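Local coordinates for protein 303aa long hypothetical esterase (Sulfolobus tokodaii, PDB 3AIN) that probably hydrolyses carboxylic ester bonds as a thermostable carboxylesterase of the hormone-sensitive-lipase-like group, with an alpha/beta hydrolase fold, at residues 75-80 with 141-146; 182-187 with 246-251. The protein carries 1 engineered substitution. All blocks are in the same frame, centred on the assembly; numbering follows the deposited sequence.

Overall arrangement
Both contacts join parts of one alpha/beta hydrolase fold, a mixed sheet flanked by helices, and their centres lie about 19 Å apart. Contact 1 sets strand 76-83, near one side of the sheet, against helix 139-153; contact 2 holds the loop before strand 255-260, near the other side, to the end of helix 171-185. The two helices pack on each other and so connect the contacts: Phe145 CD1 lies 3.7 Å from Leu182 CB, and Val141 CG1 is 3.7 Å from Leu182 CD1. Helix 171-185 also follows Ser170, the probable nucleophile of a GxSxG elbow, so contact 2 sits at the end of that helix remote from the elbow.

Contact 1 of 2, residues 75-80 with 141-146; sequences TNIKAR and VVDSFD
Thr75 and Ile77 meet Asp143 where a strand of an alpha/beta hydrolase sheet is covered by helix 139-153, an example of a helix packed on the sheet of this fold, here through one strand residue, Ile77, and the threonine just ahead of the strand. The contact is buried and involves no hydrogen bond between the two segments. Thr75 presents its methyl group to the acid: CG2 stands 3.5 Å from Asp143 OD1 and 3.7 Å from Asp143 OD2, so the methyl lies against both oxygens. The two side chains cross at about a right angle. OG1 is swung anti to the backbone N (chi1 -167°), and CG2 takes the place between the backbone N and the carbonyl carbon, from where it faces the carboxylate.

Two residues further, Ile77 points its side chain at the helix, and its backbone pairs with Ile70 of the neighbouring strand 64-71. CG1 runs beside the backbone N (chi1 -59°), and the chain then extends to place CD1 over the helix backbone, 3.7 Å from Asp143 O and 3.9 Å from Asp143 CA. CG1 itself passes 4.1 Å from Asp143 CG. Ile77 also packs on Val127 of the adjacent strand 123-127.

The carboxylate of Asp143, buried here, has its polar partner elsewhere, in a salt bridge from OD1 to Arg130, a loop residue that the Thr75 side chain also touches; this is consistent with aliphatic groups bordering the acid on this side. Asp146, one helical turn on, is similarly divided: OD2 is hydrogen-bonded to Ser73 OG in the turn before the strand and OD1 forms a salt bridge with Lys149, while its methylene completes the seat of Ile77, with Asp146 CB 4.0 Å from Ile77 CD1.

Contact 2 of 2, residues 182-187 with 246-251; sequences LSKKEN and LADLND
Lys184 and Asp251 bring the backbones nearest, their CA atoms 7.3 Å apart, where the last turn of helix 171-185 faces the irregular loop that leads into strand 255-260. The helix ends in a Schellman motif, with Asn187 at positive phi as the C-prime residue, and the loop contains an Asx turn in which Asp248 OD1 accepts from Asn250 N at 2.9 Å. This pairing illustrates how one lysine can tie a helix end to a loop through main-chain oxygens.

Lys184 reaches across with its chain bent at chi3 (97°), bringing NZ between two carbonyls of the loop. It donates to Asn250 O at 2.7 Å, in the carbonyl plane and on a lone pair. The second bond, to Asp248 O at 2.8 Å, is differently made: here NZ stands above the carbonyl plane, 53° out of it. Behind the ammonium group the methylenes lie along the loop, CD being 3.2 Å from Asn250 O and 4.1 Å from Asp251 CB, and the side chains of Lys184 and Asp251 cross at about a right angle.

Asp248 has a double part. Its OD1 lies 3.8 Å from Lys184 NZ, a long salt bridge, while the same oxygen closes the Asx turn, which probably steadies the bend between the two carbonyls that the lysine uses. Leu249, buried, has its CA-CB bond turned away from residues 182-187, and its side chain packs on Ile181 earlier in helix 171-185 and on helix 266-278. The ammonium group is thus held chiefly by two neutral carbonyl oxygens, with the carboxylates of Asp248 and Asp251 at longer range; together they would be expected to favour the charged form of Lys184 at this surface contact.

Contact 1 of 2, residues 75-80 with 141-146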
ATOM      1  N   THR A  75      31.044  15.666  13.018  1.00 20.87           N
ATOM      2  CA  THR A  75      30.235  16.313  14.045  1.00 19.06           C
ATOM      3  C   THR A  75      29.659  15.239  14.963  1.00 17.59           C
ATOM      4  O   THR A  75      29.730  14.041  14.671  1.00 19.42           O
ATOM      5  CB  THR A  75      29.086  17.127  13.421  1.00 23.59           C
ATOM      6  OG1 THR A  75      28.499  17.973  14.409  1.00 25.18           O
ATOM      7  CG2 THR A  75      28.015  16.181  12.871  1.00 19.83           C
ATOM      8  N   ASN A  76      29.183  15.661  16.123  1.00 18.33           N
ATOM      9  CA  ASN A  76      28.441  14.754  16.977  1.00 17.75           C
ATOM     10  C   ASN A  76      26.968  14.871  16.583  1.00 15.96           C
ATOM     11  O   ASN A  76      26.423  15.965  16.525  1.00 18.13           O
ATOM     12  CB  ASN A  76      28.622  15.151  18.452  1.00 20.63           C
ATOM     13  CG  ASN A  76      30.005  14.808  18.980  1.00 26.40           C
ATOM     14  OD1 ASN A  76      30.577  13.780  18.626  1.00 31.30           O
ATOM     15  ND2 ASN A  76      30.516  15.635  19.883  1.00 38.63           N
ATOM     16  N   ILE A  77      26.361  13.740  16.256  1.00 15.46           N
ATOM     17  CA  ILE A  77      25.051  13.731  15.587  1.00 13.37           C
ATOM     18  C   ILE A  77      24.010  13.317  16.624  1.00 14.38           C
ATOM     19  O   ILE A  77      24.030  12.194  17.106  1.00 16.20           O
ATOM     20  CB  ILE A  77      25.064  12.693  14.461  1.00 15.02           C
ATOM     21  CG1 ILE A  77      26.173  13.041  13.461  1.00 15.22           C
ATOM     22  CG2 ILE A  77      23.684  12.588  13.770  1.00 14.15           C
ATOM     23  CD1 ILE A  77      26.598  11.852  12.637  1.00 13.23           C
ATOM     24  N   LYS A  78      23.087  14.215  16.935  1.00 13.83           N
ATOM     25  CA  LYS A  78      21.982  13.855  17.843  1.00 15.35           C
ATOM     26  C   LYS A  78      21.077  12.821  17.162  1.00 18.03           C
ATOM     27  O   LYS A  78      20.803  12.914  15.965  1.00 15.94           O
ATOM     28  CB  LYS A  78      21.170  15.090  18.219  1.00 16.91           C
ATOM     29  CG  LYS A  78      20.163  14.822  19.345  1.00 27.31           C
ATOM     30  CD  LYS A  78      19.490  16.108  19.840  1.00 32.98           C
ATOM     31  CE  LYS A  78      18.190  15.769  20.564  1.00 38.81           C
ATOM     32  NZ  LYS A  78      17.864  16.748  21.628  1.00 44.91           N
ATOM     33  N   ALA A  79      20.568  11.866  17.923  1.00 14.52           N
ATOM     34  CA  ALA A  79      19.535  10.985  17.392  1.00 12.77           C
ATOM     35  C   ALA A  79      18.563  10.593  18.482  1.00 16.14           C
ATOM     36  O   ALA A  79      18.897  10.636  19.677  1.00 16.14           O
ATOM     37  CB  ALA A  79      20.151   9.739  16.773  1.00 13.03           C
ATOM     38  N   ARG A  80      17.324  10.335  18.085  1.00 14.99           N
ATOM     39  CA  ARG A  80      16.318   9.919  19.057  1.00 14.64           C
ATOM     40  C   ARG A  80      15.912   8.481  18.791  1.00 15.77           C
ATOM     41  O   ARG A  80      15.629   8.087  17.643  1.00 12.29           O
ATOM     42  CB  ARG A  80      15.093  10.835  19.047  1.00 12.85           C
ATOM     43  CG  ARG A  80      14.038  10.402  20.082  1.00 14.14           C
ATOM     44  CD  ARG A  80      12.986  11.450  20.358  1.00 18.68           C
ATOM     45  NE  ARG A  80      13.577  12.585  21.075  1.00 15.36           N
ATOM     46  CZ  ARG A  80      13.108  13.827  21.049  1.00 20.86           C
ATOM     47  NH1 ARG A  80      11.964  14.102  20.423  1.00 16.66           N
ATOM     48  NH2 ARG A  80      13.823  14.806  21.601  1.00 18.55           N
ATOM     49  N   VAL A 141      24.595  14.141   3.933  1.00 11.78           N
ATOM     50  CA  VAL A 141      24.931  12.789   3.510  1.00 10.96           C
ATOM     51  C   VAL A 141      25.983  12.169   4.430  1.00 12.52           C
ATOM     52  O   VAL A 141      25.887  10.988   4.809  1.00 14.10           O
ATOM     53  CB  VAL A 141      25.462  12.807   2.065  1.00 10.93           C
ATOM     54  CG1 VAL A 141      25.952  11.419   1.647  1.00 12.48           C
ATOM     55  CG2 VAL A 141      24.363  13.296   1.145  1.00 14.26           C
ATOM     56  N   VAL A 142      27.017  12.948   4.735  1.00 12.49           N
ATOM     57  CA  VAL A 142      28.061  12.452   5.627  1.00 15.42           C
ATOM     58  C   VAL A 142      27.446  12.026   6.971  1.00 13.27           C
ATOM     59  O   VAL A 142      27.725  10.941   7.468  1.00 15.64           O
ATOM     60  CB  VAL A 142      29.152  13.519   5.861  1.00 16.09           C
ATOM     61  CG1 VAL A 142      30.107  13.075   6.991  1.00 17.34           C
ATOM     62  CG2 VAL A 142      29.951  13.769   4.575  1.00 18.50           C
ATOM     63  N   ASP A 143      26.653  12.916   7.580  1.00 13.21           N
ATOM     64  CA  ASP A 143      25.985  12.579   8.835  1.00 12.73           C
ATOM     65  C   ASP A 143      25.059  11.369   8.708  1.00 13.68           C
ATOM     66  O   ASP A 143      24.983  10.532   9.609  1.00 12.01           O
ATOM     67  CB  ASP A 143      25.184  13.765   9.371  1.00 12.92           C
ATOM     68  CG  ASP A 143      26.061  14.901   9.827  1.00 18.53           C
ATOM     69  OD1 ASP A 143      27.296  14.780   9.741  1.00 17.22           O
ATOM     70  OD2 ASP A 143      25.497  15.948  10.205  1.00 17.02           O
ATOM     71  N   SER A 144      24.271  11.324   7.640  1.00 14.81           N
ATOM     72  CA  SER A 144      23.334  10.207   7.485  1.00 10.98           C
ATOM     73  C   SER A 144      24.027   8.868   7.382  1.00 12.76           C
ATOM     74  O   SER A 144      23.597   7.893   8.007  1.00 12.59           O
ATOM     75  CB  SER A 144      22.393  10.449   6.293  1.00  9.60           C
ATOM     76  OG  SER A 144      21.621  11.641   6.515  1.00 10.84           O
ATOM     77  N   PHE A 145      25.142   8.827   6.648  1.00 12.76           N
ATOM     78  CA  PHE A 145      25.876   7.574   6.482  1.00 14.16           C
ATOM     79  C   PHE A 145      26.615   7.252   7.790  1.00 13.45           C
ATOM     80  O   PHE A 145      26.652   6.108   8.211  1.00 15.60           O
ATOM     81  CB  PHE A 145      26.895   7.696   5.344  1.00 13.70           C
ATOM     82  CG  PHE A 145      27.668   6.448   5.109  1.00 16.96           C
ATOM     83  CD1 PHE A 145      26.996   5.267   4.839  1.00 21.13           C
ATOM     84  CD2 PHE A 145      28.974   6.370   5.555  1.00 21.71           C
ATOM     85  CE1 PHE A 145      27.692   4.059   4.751  1.00 24.17           C
ATOM     86  CE2 PHE A 145      29.695   5.186   5.404  1.00 32.34           C
ATOM     87  CZ  PHE A 145      29.037   4.022   5.053  1.00 30.72           C
ATOM     88  N   ASP A 146      27.220   8.262   8.395  1.00 15.74           N
ATOM     89  CA  ASP A 146      27.973   8.043   9.651  1.00 15.58           C
ATOM     90  C   ASP A 146      27.015   7.478  10.707  1.00 17.92           C
ATOM     91  O   ASP A 146      27.374   6.559  11.453  1.00 16.49           O
ATOM     92  CB  ASP A 146      28.566   9.358  10.180  1.00 16.55           C
ATOM     93  CG  ASP A 146      29.804   9.810   9.401  1.00 17.15           C
ATOM     94  OD1 ASP A 146      30.291   9.055   8.527  1.00 17.75           O
ATOM     95  OD2 ASP A 146      30.255  10.939   9.641  1.00 19.86           O
TER

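Contact 2 of 2, residues 182-187 with 246-251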
ATOM      1  N   LEU A 182      25.883   4.029  -0.372  1.00 14.07           N
ATOM      2  CA  LEU A 182      27.194   4.115   0.296  1.00 16.08           C
ATOM      3  C   LEU A 182      27.497   2.878   1.142  1.00 18.67           C
ATOM      4  O   LEU A 182      28.663   2.512   1.305  1.00 18.58           O
ATOM      5  CB  LEU A 182      27.273   5.372   1.163  1.00 15.92           C
ATOM      6  CG  LEU A 182      27.297   6.700   0.406  1.00 18.97           C
ATOM      7  CD1 LEU A 182      27.091   7.888   1.348  1.00 16.24           C
ATOM      8  CD2 LEU A 182      28.546   6.883  -0.460  1.00 21.70           C
ATOM      9  N   SER A 183      26.447   2.259   1.681  1.00 15.77           N
ATOM     10  CA  SER A 183      26.562   1.047   2.507  1.00 19.05           C
ATOM     11  C   SER A 183      27.022  -0.151   1.684  1.00 27.20           C
ATOM     12  O   SER A 183      27.859  -0.945   2.122  1.00 21.30           O
ATOM     13  CB  SER A 183      25.214   0.736   3.186  1.00 20.10           C
ATOM     14  OG  SER A 183      24.845   1.769   4.093  1.00 23.69           O
ATOM     15  N   LYS A 184      26.530  -0.244   0.456  1.00 28.61           N
ATOM     16  CA  LYS A 184      26.947  -1.314  -0.440  1.00 32.07           C
ATOM     17  C   LYS A 184      28.460  -1.254  -0.659  1.00 34.01           C
ATOM     18  O   LYS A 184      29.167  -2.261  -0.523  1.00 33.47           O
ATOM     19  CB  LYS A 184      26.186  -1.212  -1.769  1.00 30.46           C
ATOM     20  CG  LYS A 184      26.984  -1.619  -2.982  1.00 38.53           C
ATOM     21  CD  LYS A 184      26.067  -1.848  -4.174  1.00 34.77           C
ATOM     22  CE  LYS A 184      26.009  -0.624  -5.067  1.00 29.92           C
ATOM     23  NZ  LYS A 184      25.699  -0.999  -6.498  1.00 23.96           N
ATOM     24  N   LYS A 185      28.968  -0.032  -0.761  1.00 35.36           N
ATOM     25  CA  LYS A 185      30.366   0.200  -1.076  1.00 35.75           C
ATOM     26  C   LYS A 185      31.269  -0.215   0.077  1.00 37.26           C
ATOM     27  O   LYS A 185      32.409  -0.607  -0.145  1.00 36.15           O
ATOM     28  CB  LYS A 185      30.598   1.671  -1.420  1.00 37.23           C
ATOM     29  CG  LYS A 185      29.648   2.219  -2.478  1.00 38.26           C
ATOM     30  CD  LYS A 185      29.866   3.715  -2.689  1.00 47.54           C
ATOM     31  CE  LYS A 185      30.588   4.001  -3.994  1.00 59.82           C
ATOM     32  NZ  LYS A 185      29.633   4.232  -5.115  1.00 62.08           N
ATOM     33  N   GLU A 186      30.706  -0.257   1.285  1.00 33.31           N
ATOM     34  CA  GLU A 186      31.448  -0.635   2.484  1.00 31.26           C
ATOM     35  C   GLU A 186      31.073  -2.009   3.027  1.00 31.83           C
ATOM     36  O   GLU A 186      31.232  -2.251   4.221  1.00 30.77           O
ATOM     37  CB  GLU A 186      31.232   0.392   3.595  1.00 31.05           C
ATOM     38  CG  GLU A 186      31.449   1.817   3.152  1.00 35.59           C
ATOM     39  CD  GLU A 186      32.456   2.536   4.011  1.00 45.52           C
ATOM     40  OE1 GLU A 186      32.627   2.138   5.181  1.00 44.93           O
ATOM     41  OE2 GLU A 186      33.008   3.553   3.541  1.00 48.03           O
ATOM     42  N   ASN A 187      30.428  -2.828   2.195  1.00 30.33           N
ATOM     43  CA  ASN A 187      29.913  -4.142   2.597  1.00 32.24           C
ATOM     44  C   ASN A 187      29.022  -4.152   3.845  1.00 30.59           C
ATOM     45  O   ASN A 187      29.052  -5.093   4.635  1.00 29.63           O
ATOM     46  CB  ASN A 187      31.046  -5.176   2.727  1.00 34.19           C
ATOM     47  CG  ASN A 187      30.593  -6.588   2.357  1.00 44.43           C
ATOM     48  OD1 ASN A 187      31.285  -7.571   2.629  1.00 52.12           O
ATOM     49  ND2 ASN A 187      29.393  -6.693   1.794  1.00 51.90           N
ATOM     50  N   LEU A 246      21.781   8.471 -10.468  1.00 10.38           N
ATOM     51  CA  LEU A 246      23.042   8.356 -11.238  1.00 12.67           C
ATOM     52  C   LEU A 246      23.822   7.076 -10.907  1.00 15.96           C
ATOM     53  O   LEU A 246      24.740   6.697 -11.640  1.00 15.82           O
ATOM     54  CB  LEU A 246      23.951   9.558 -10.957  1.00 14.17           C
ATOM     55  CG  LEU A 246      23.380  10.883 -11.479  1.00 17.64           C
ATOM     56  CD1 LEU A 246      24.283  12.051 -11.030  1.00 16.40           C
ATOM     57  CD2 LEU A 246      23.266  10.831 -13.026  1.00 17.76           C
ATOM     58  N   ALA A 247      23.601   6.531  -9.718  1.00 13.84           N
ATOM     59  CA  ALA A 247      24.465   5.469  -9.196  1.00 14.56           C
ATOM     60  C   ALA A 247      24.120   4.141  -9.870  1.00 14.84           C
ATOM     61  O   ALA A 247      23.019   3.973 -10.392  1.00 14.66           O
ATOM     62  CB  ALA A 247      24.280   5.344  -7.662  1.00 14.94           C
ATOM     63  N   ASP A 248      25.048   3.183  -9.802  1.00 17.38           N
ATOM     64  CA  ASP A 248      24.768   1.784 -10.115  1.00 17.95           C
ATOM     65  C   ASP A 248      24.007   1.140  -8.947  1.00 17.09           C
ATOM     66  O   ASP A 248      24.461   1.163  -7.797  1.00 16.72           O
ATOM     67  CB  ASP A 248      26.112   1.067 -10.389  1.00 20.45           C
ATOM     68  CG  ASP A 248      25.983  -0.446 -10.518  1.00 34.22           C
ATOM     69  OD1 ASP A 248      24.931  -1.010 -10.177  1.00 38.86           O
ATOM     70  OD2 ASP A 248      27.031  -1.088 -10.774  1.00 40.59           O
ATOM     71  N   LEU A 249      22.776   0.710  -9.220  1.00 17.52           N
ATOM     72  CA  LEU A 249      21.858   0.338  -8.154  1.00 14.67           C
ATOM     73  C   LEU A 249      21.803  -1.166  -7.923  1.00 16.64           C
ATOM     74  O   LEU A 249      20.942  -1.656  -7.202  1.00 15.40           O
ATOM     75  CB  LEU A 249      20.447   0.894  -8.441  1.00 14.79           C
ATOM     76  CG  LEU A 249      20.352   2.418  -8.672  1.00 13.35           C
ATOM     77  CD1 LEU A 249      18.869   2.818  -8.832  1.00 14.76           C
ATOM     78  CD2 LEU A 249      20.978   3.240  -7.541  1.00 14.86           C
ATOM     79  N   ASN A 250      22.694  -1.919  -8.579  1.00 17.48           N
ATOM     80  CA  ASN A 250      22.796  -3.346  -8.306  1.00 21.34           C
ATOM     81  C   ASN A 250      23.085  -3.610  -6.833  1.00 17.51           C
ATOM     82  O   ASN A 250      23.785  -2.831  -6.190  1.00 19.79           O
ATOM     83  CB  ASN A 250      23.925  -3.952  -9.144  1.00 23.74           C
ATOM     84  CG  ASN A 250      23.593  -3.995 -10.619  1.00 42.14           C
ATOM     85  OD1 ASN A 250      22.955  -4.938 -11.096  1.00 53.86           O
ATOM     86  ND2 ASN A 250      24.076  -3.009 -11.362  1.00 44.55           N
ATOM     87  N   ASP A 251      22.509  -4.689  -6.311  1.00 18.55           N
ATOM     88  CA  ASP A 251      22.888  -5.257  -5.016  1.00 21.81           C
ATOM     89  C   ASP A 251      22.466  -4.382  -3.845  1.00 22.86           C
ATOM     90  O   ASP A 251      22.937  -4.563  -2.731  1.00 22.27           O
ATOM     91  CB  ASP A 251      24.397  -5.557  -4.951  1.00 23.53           C
ATOM     92  CG  ASP A 251      24.849  -6.522  -6.048  1.00 28.19           C
ATOM     93  OD1 ASP A 251      24.222  -7.582  -6.190  1.00 30.79           O
ATOM     94  OD2 ASP A 251      25.721  -6.150  -6.851  1.00 36.21           O
TER